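Local atomic coordinates of CaaX farnesyltransferase beta subunit Ram1 (Aspergillus fumigatus, PDB entry 4L9P), a protein that probably catalyses, as the peptide-binding beta subunit of a zinc-dependent farnesyltransferase, transfer of a farnesyl group from farnesyl diphosphate to a cysteine near a protein's C-terminus. Residues Glu96-Cys101 and Ala351-Phe356; Asn361-Gly366 and Arg422-Lys427. One frame throughout, in Å; residues are numbered along the deposited sequence.

Interaction 1 (Glu96-Cys101 and Ala351-Phe356); sequences ETVNKC and APEGGF
Within the prenyltransferase beta subunit, a loop of the alpha-alpha toroid domain is laid against helix 89-105, and Val98 and Cys101 of the helix meet Pro352 and Glu353 of the loop. Thr97 and Cys101, one turn apart, and Val98, three residues before Cys101, lie on one face of the helix. Val98 divides its two methyls between two partners. CG1, anti to the backbone N (chi1 166°), touches Pro352 CG at 3.9 Å, an apolar contact in which the two side chains cross at about a right angle. Val98 CG2 instead sits over the flat face of the Glu353 carboxylate, 3.7 Å from CD and 3.8 Å from OE2, while Glu353 OE2 accepts a hydrogen bond from Gln94 NE2, one turn earlier in the helix than Val98. A bend in the glutamate chain (chi2 97°) makes this double use possible: the methylene CG stays close to the sulfur, 4.0 Å from Cys101 SG, while the acid end turns along the helix. No hydrogen bond joins the two segments; the contact is van der Waals packing of Val98 and Cys101 against Pro352 and the bent chain of Glu353. The peptide before Pro352 is cis, a form proline tolerates better than other residues, and its ring is turned toward the helix. Thr97 lies at the margin, its CG2 4.5 Å from Glu353 OE2, and its hydroxyl is bonded to Leu93 O within the helix. Around this buried seam, Leu102 and Leu105 extend the helix surface under Pro352, Ala351 packs on Ile341 of the alpha subunit, and helix 403-413 closes another flank, with Tyr409 touching both Cys101 and Glu353.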
# COMPACT_ATOMS: atom_id res chain seq x y z
N GLU B 96 6.22 21.02 -10.37
CA GLU B 96 5.13 20.95 -11.34
C GLU B 96 3.81 20.58 -10.69
O GLU B 96 2.78 21.11 -11.04
CB GLU B 96 5.46 19.93 -12.42
CG GLU B 96 6.60 20.37 -13.34
CD GLU B 96 6.99 19.29 -14.36
OE1 GLU B 96 6.33 18.24 -14.41
OE2 GLU B 96 7.97 19.55 -15.12
N THR B 97 3.86 19.67 -9.73
CA THR B 97 2.64 19.23 -9.08
C THR B 97 2.07 20.38 -8.25
O THR B 97 0.85 20.64 -8.27
CB THR B 97 2.95 18.00 -8.18
OG1 THR B 97 3.45 16.94 -9.00
CG2 THR B 97 1.67 17.48 -7.47
N VAL B 98 2.89 21.04 -7.47
CA VAL B 98 2.42 22.21 -6.73
C VAL B 98 1.80 23.25 -7.63
O VAL B 98 0.72 23.79 -7.33
CB VAL B 98 3.57 22.82 -5.86
CG1 VAL B 98 3.18 24.23 -5.36
CG2 VAL B 98 3.91 21.90 -4.67
N ASN B 99 2.42 23.51 -8.75
CA ASN B 99 1.89 24.56 -9.63
C ASN B 99 0.61 24.17 -10.30
O ASN B 99 -0.25 25.07 -10.54
CB ASN B 99 2.93 24.93 -10.67
CG ASN B 99 4.12 25.64 -10.03
OD1 ASN B 99 4.00 26.13 -8.90
ND2 ASN B 99 5.27 25.63 -10.69
N LYS B 100 0.39 22.90 -10.59
CA LYS B 100 -0.92 22.46 -11.05
C LYS B 100 -2.01 22.51 -9.97
O LYS B 100 -3.19 22.81 -10.25
CB LYS B 100 -0.85 21.03 -11.60
CG LYS B 100 -0.10 20.90 -12.92
CD LYS B 100 -0.04 19.43 -13.35
CE LYS B 100 0.89 19.32 -14.58
NZ LYS B 100 1.10 17.97 -15.12
N CYS B 101 -1.62 22.26 -8.73
CA CYS B 101 -2.62 22.24 -7.66
C CYS B 101 -3.00 23.64 -7.22
O CYS B 101 -4.15 23.84 -6.85
CB CYS B 101 -2.06 21.48 -6.46
SG CYS B 101 -2.01 19.71 -6.66
N ALA B 351 2.07 20.31 2.19
CA ALA B 351 1.36 21.60 1.92
C ALA B 351 2.17 22.26 0.84
O ALA B 351 3.38 22.14 0.84
CB ALA B 351 1.33 22.48 3.18
N PRO B 352 1.52 22.95 -0.12
CA PRO B 352 0.11 23.34 -0.06
C PRO B 352 -0.87 22.28 -0.57
O PRO B 352 -2.08 22.46 -0.42
CB PRO B 352 0.04 24.60 -1.00
CG PRO B 352 1.15 24.27 -2.01
CD PRO B 352 2.27 23.67 -1.17
N GLU B 353 -0.41 21.19 -1.22
CA GLU B 353 -1.39 20.28 -1.83
C GLU B 353 -2.42 19.75 -0.85
O GLU B 353 -3.60 19.64 -1.22
CB GLU B 353 -0.65 19.02 -2.41
CG GLU B 353 0.42 19.34 -3.45
CD GLU B 353 1.82 19.39 -2.84
OE1 GLU B 353 2.09 20.24 -1.97
OE2 GLU B 353 2.66 18.57 -3.26
N GLY B 354 -2.00 19.38 0.36
CA GLY B 354 -2.89 18.88 1.41
C GLY B 354 -3.06 17.37 1.39
O GLY B 354 -3.50 16.84 2.41
N GLY B 355 -2.80 16.70 0.25
CA GLY B 355 -2.92 15.25 0.21
C GLY B 355 -1.69 14.50 0.69
O GLY B 355 -0.75 15.09 1.26
N PHE B 356 -1.78 13.19 0.51
CA PHE B 356 -0.69 12.32 0.99
C PHE B 356 0.06 11.75 -0.18
O PHE B 356 -0.50 11.33 -1.21
CB PHE B 356 -1.25 11.09 1.75
CG PHE B 356 -2.14 11.44 2.93
CD1 PHE B 356 -1.66 12.21 3.99
CD2 PHE B 356 -3.40 10.92 2.99
CE1 PHE B 356 -2.47 12.48 5.10
CE2 PHE B 356 -4.21 11.13 4.13
CZ PHE B 356 -3.76 11.92 5.18

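Interaction 2 (Asn361-Gly366 and Arg422-Lys427); sequences NKLVDG and RDKPGK. With ZN (zinc ion), chain J; FII ([(3,7,11-trimethyl-dodeca-2,6,10-trienyloxycarbamoyl)-methyl]-phosphonic acid), chain Q.
The ammonium nitrogen of Lys424 is gripped by three oxygens. OD1 of Asp423, the preceding residue, forms a salt bridge with Lys424 NZ at 2.7 Å, met on the syn side of the carboxylate. Across the contact, Lys424 NZ gives a weak hydrogen bond to Val364 O at 2.9 Å, and a water accepts a third bond from NZ and lies 2.9 Å from Leu363 O, to which it probably donates. A chain curled at both its outer torsions (chi3 58°) swings the amine back to this position, its CE packing against Leu363 CB. Lysine suits the place because its length and charge let it serve a carboxylate of its own loop and a carbonyl of the other.

Here the loop before helix 368-371 carries part of the zinc site of the prenyltransferase toroid, which Cys367 and His433 complete together with the bound peptide. Asp365 holds the zinc ion unequally, OD2 at 2.0 Å and OD1 at 2.6 Å, and OD1 also caps a backbone N just past the segment. Its carboxylate stacks on that of Asp423, the planes 17° apart, with Asp365 CG 3.2 Å from Asp423 OD1. Such closeness of two acids is probably eased by the metal on one and Lys424 on the other. Gly366 N donates to Asp423 O at 2.8 Å in a nearly straight bond (165°), and the bare glycine CA lets the two backbones come this near. Three residues before Asp365, Lys362 NZ donates to the phosphonate oxygen O50 of the bound farnesyl diphosphate analogue FII at 2.7 Å.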
# COMPACT_ATOMS: atom_id res chain seq x y z
N ASN B 361 9.81 11.64 -0.67
CA ASN B 361 10.27 12.31 -1.89
C ASN B 361 9.54 11.91 -3.17
O ASN B 361 10.04 12.17 -4.27
CB ASN B 361 11.80 12.21 -2.03
CG ASN B 361 12.52 13.32 -1.30
OD1 ASN B 361 12.07 14.49 -1.32
ND2 ASN B 361 13.65 13.02 -0.69
N LYS B 362 8.32 11.36 -3.03
CA LYS B 362 7.47 11.19 -4.21
C LYS B 362 6.23 12.08 -4.08
O LYS B 362 6.23 12.97 -3.19
CB LYS B 362 7.14 9.70 -4.46
CG LYS B 362 8.43 8.90 -4.80
CD LYS B 362 8.16 7.74 -5.69
CE LYS B 362 7.99 8.22 -7.12
NZ LYS B 362 7.41 7.18 -8.03
N LEU B 363 5.26 11.92 -4.95
CA LEU B 363 4.22 12.97 -5.08
C LEU B 363 2.94 12.56 -4.38
O LEU B 363 2.60 11.38 -4.25
CB LEU B 363 3.91 13.16 -6.57
CG LEU B 363 5.09 13.56 -7.46
CD1 LEU B 363 4.64 13.63 -8.92
CD2 LEU B 363 5.67 14.89 -7.01
N VAL B 364 2.16 13.59 -4.06
CA VAL B 364 0.79 13.30 -3.58
C VAL B 364 -0.06 12.56 -4.61
O VAL B 364 0.18 12.65 -5.82
CB VAL B 364 0.07 14.59 -3.13
CG1 VAL B 364 0.81 15.22 -1.94
CG2 VAL B 364 -0.15 15.55 -4.30
N ASP B 365 -1.07 11.83 -4.13
CA ASP B 365 -1.99 11.12 -5.01
C ASP B 365 -3.25 10.83 -4.21
O ASP B 365 -3.19 10.38 -3.06
CB ASP B 365 -1.27 9.79 -5.46
CG ASP B 365 -2.12 8.86 -6.22
OD1 ASP B 365 -3.37 8.97 -6.30
OD2 ASP B 365 -1.56 7.94 -6.85
N GLY B 366 -4.37 11.18 -4.82
CA GLY B 366 -5.66 11.01 -4.14
C GLY B 366 -5.94 9.58 -3.68
O GLY B 366 -6.74 9.41 -2.73
N ARG B 422 -9.53 11.62 -9.43
CA ARG B 422 -8.23 11.33 -10.04
C ARG B 422 -7.12 11.35 -9.01
O ARG B 422 -7.24 11.86 -7.87
CB ARG B 422 -7.96 12.38 -11.16
CG ARG B 422 -7.88 13.81 -10.59
CD ARG B 422 -7.87 14.87 -11.72
NE ARG B 422 -7.97 16.21 -11.14
CZ ARG B 422 -8.68 17.19 -11.71
NH1 ARG B 422 -9.21 17.01 -12.93
NH2 ARG B 422 -8.77 18.36 -11.09
N ASP B 423 -5.98 10.82 -9.47
CA ASP B 423 -4.75 10.88 -8.70
C ASP B 423 -4.34 12.29 -8.34
O ASP B 423 -4.18 12.67 -7.18
CB ASP B 423 -3.70 10.09 -9.57
CG ASP B 423 -2.24 10.42 -9.31
OD1 ASP B 423 -1.89 11.17 -8.40
OD2 ASP B 423 -1.39 9.85 -10.06
N LYS B 424 -4.26 13.12 -9.37
CA LYS B 424 -3.82 14.50 -9.20
C LYS B 424 -4.23 15.27 -10.45
O LYS B 424 -4.55 14.67 -11.45
CB LYS B 424 -2.28 14.58 -8.95
CG LYS B 424 -1.43 14.09 -10.15
CD LYS B 424 0.10 14.40 -9.89
CE LYS B 424 0.67 13.78 -8.63
NZ LYS B 424 0.62 12.24 -8.66
N PRO B 425 -4.20 16.60 -10.37
CA PRO B 425 -4.47 17.39 -11.58
C PRO B 425 -3.62 16.95 -12.73
O PRO B 425 -2.43 16.68 -12.54
CB PRO B 425 -4.13 18.81 -11.13
CG PRO B 425 -4.46 18.79 -9.60
CD PRO B 425 -3.89 17.42 -9.18
N GLY B 426 -4.21 16.87 -13.91
CA GLY B 426 -3.44 16.41 -15.04
C GLY B 426 -3.58 14.96 -15.38
O GLY B 426 -3.14 14.53 -16.45
N LYS B 427 -4.23 14.21 -14.51
CA LYS B 427 -4.49 12.80 -14.76
C LYS B 427 -5.96 12.58 -15.07
O LYS B 427 -6.84 13.20 -14.43
CB LYS B 427 -4.17 11.96 -13.48
CG LYS B 427 -2.75 12.09 -12.97
CD LYS B 427 -1.75 11.57 -13.95
CE LYS B 427 -0.40 11.51 -13.30
NZ LYS B 427 0.62 10.88 -14.21
ZN ZN J . -3.02 6.58 -7.17
C1 FII Q . -5.12 -4.39 -0.94
C2 FII Q . -4.12 -3.97 -1.98
C6 FII Q . -4.05 -4.83 -3.18
C10 FII Q . -3.07 -3.02 -1.59
C11 FII Q . -1.94 -2.57 -2.51
C12 FII Q . -2.33 -1.18 -3.08
C15 FII Q . -1.21 -0.31 -3.65
C18 FII Q . -1.54 1.06 -4.22
C22 FII Q . 0.04 -1.05 -4.02
C23 FII Q . 1.25 -0.15 -4.23
C24 FII Q . 2.39 -0.89 -4.84
C27 FII Q . 3.37 0.06 -5.44
C30 FII Q . 4.47 0.52 -4.49
C34 FII Q . 3.57 -0.09 -6.89
C35 FII Q . 4.72 0.57 -7.63
O36 FII Q . 4.24 1.55 -8.53
N42 FII Q . 3.45 2.53 -7.98
C43 FII Q . 4.16 3.72 -7.77
O44 FII Q . 5.37 3.89 -7.99
C45 FII Q . 3.27 4.84 -7.24
P46 FII Q . 4.15 6.02 -6.08
O49 FII Q . 4.89 5.17 -5.12
O50 FII Q . 4.98 6.95 -6.91
O51 FII Q . 2.96 6.76 -5.43
O HOH W 1 2.03 10.38 -6.89

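In the fold
Interactions 1 and 2 have centres about 8 Å apart and share one loop, the stretch between helices 338-346 and 368-371: residues 351-356 settle on helix 89-105, and residues 361-366 carry on to the zinc and the farnesyl diphosphate analogue. The two parts of this loop are tied by a probable hydrogen bond, Asp365 N to Phe356 O at 3.0 Å. Leu363 CD1 lies 3.5 Å from Thr97 OG1, and Pro425 O lies 3.7 Å from Lys100 CD, so both segments of interaction 2 also touch the helix of interaction 1. The side chain of Thr97 is about 8 Å from that of the zinc ligand Asp365, so interaction 1 lies close to the metal site without reaching the metal.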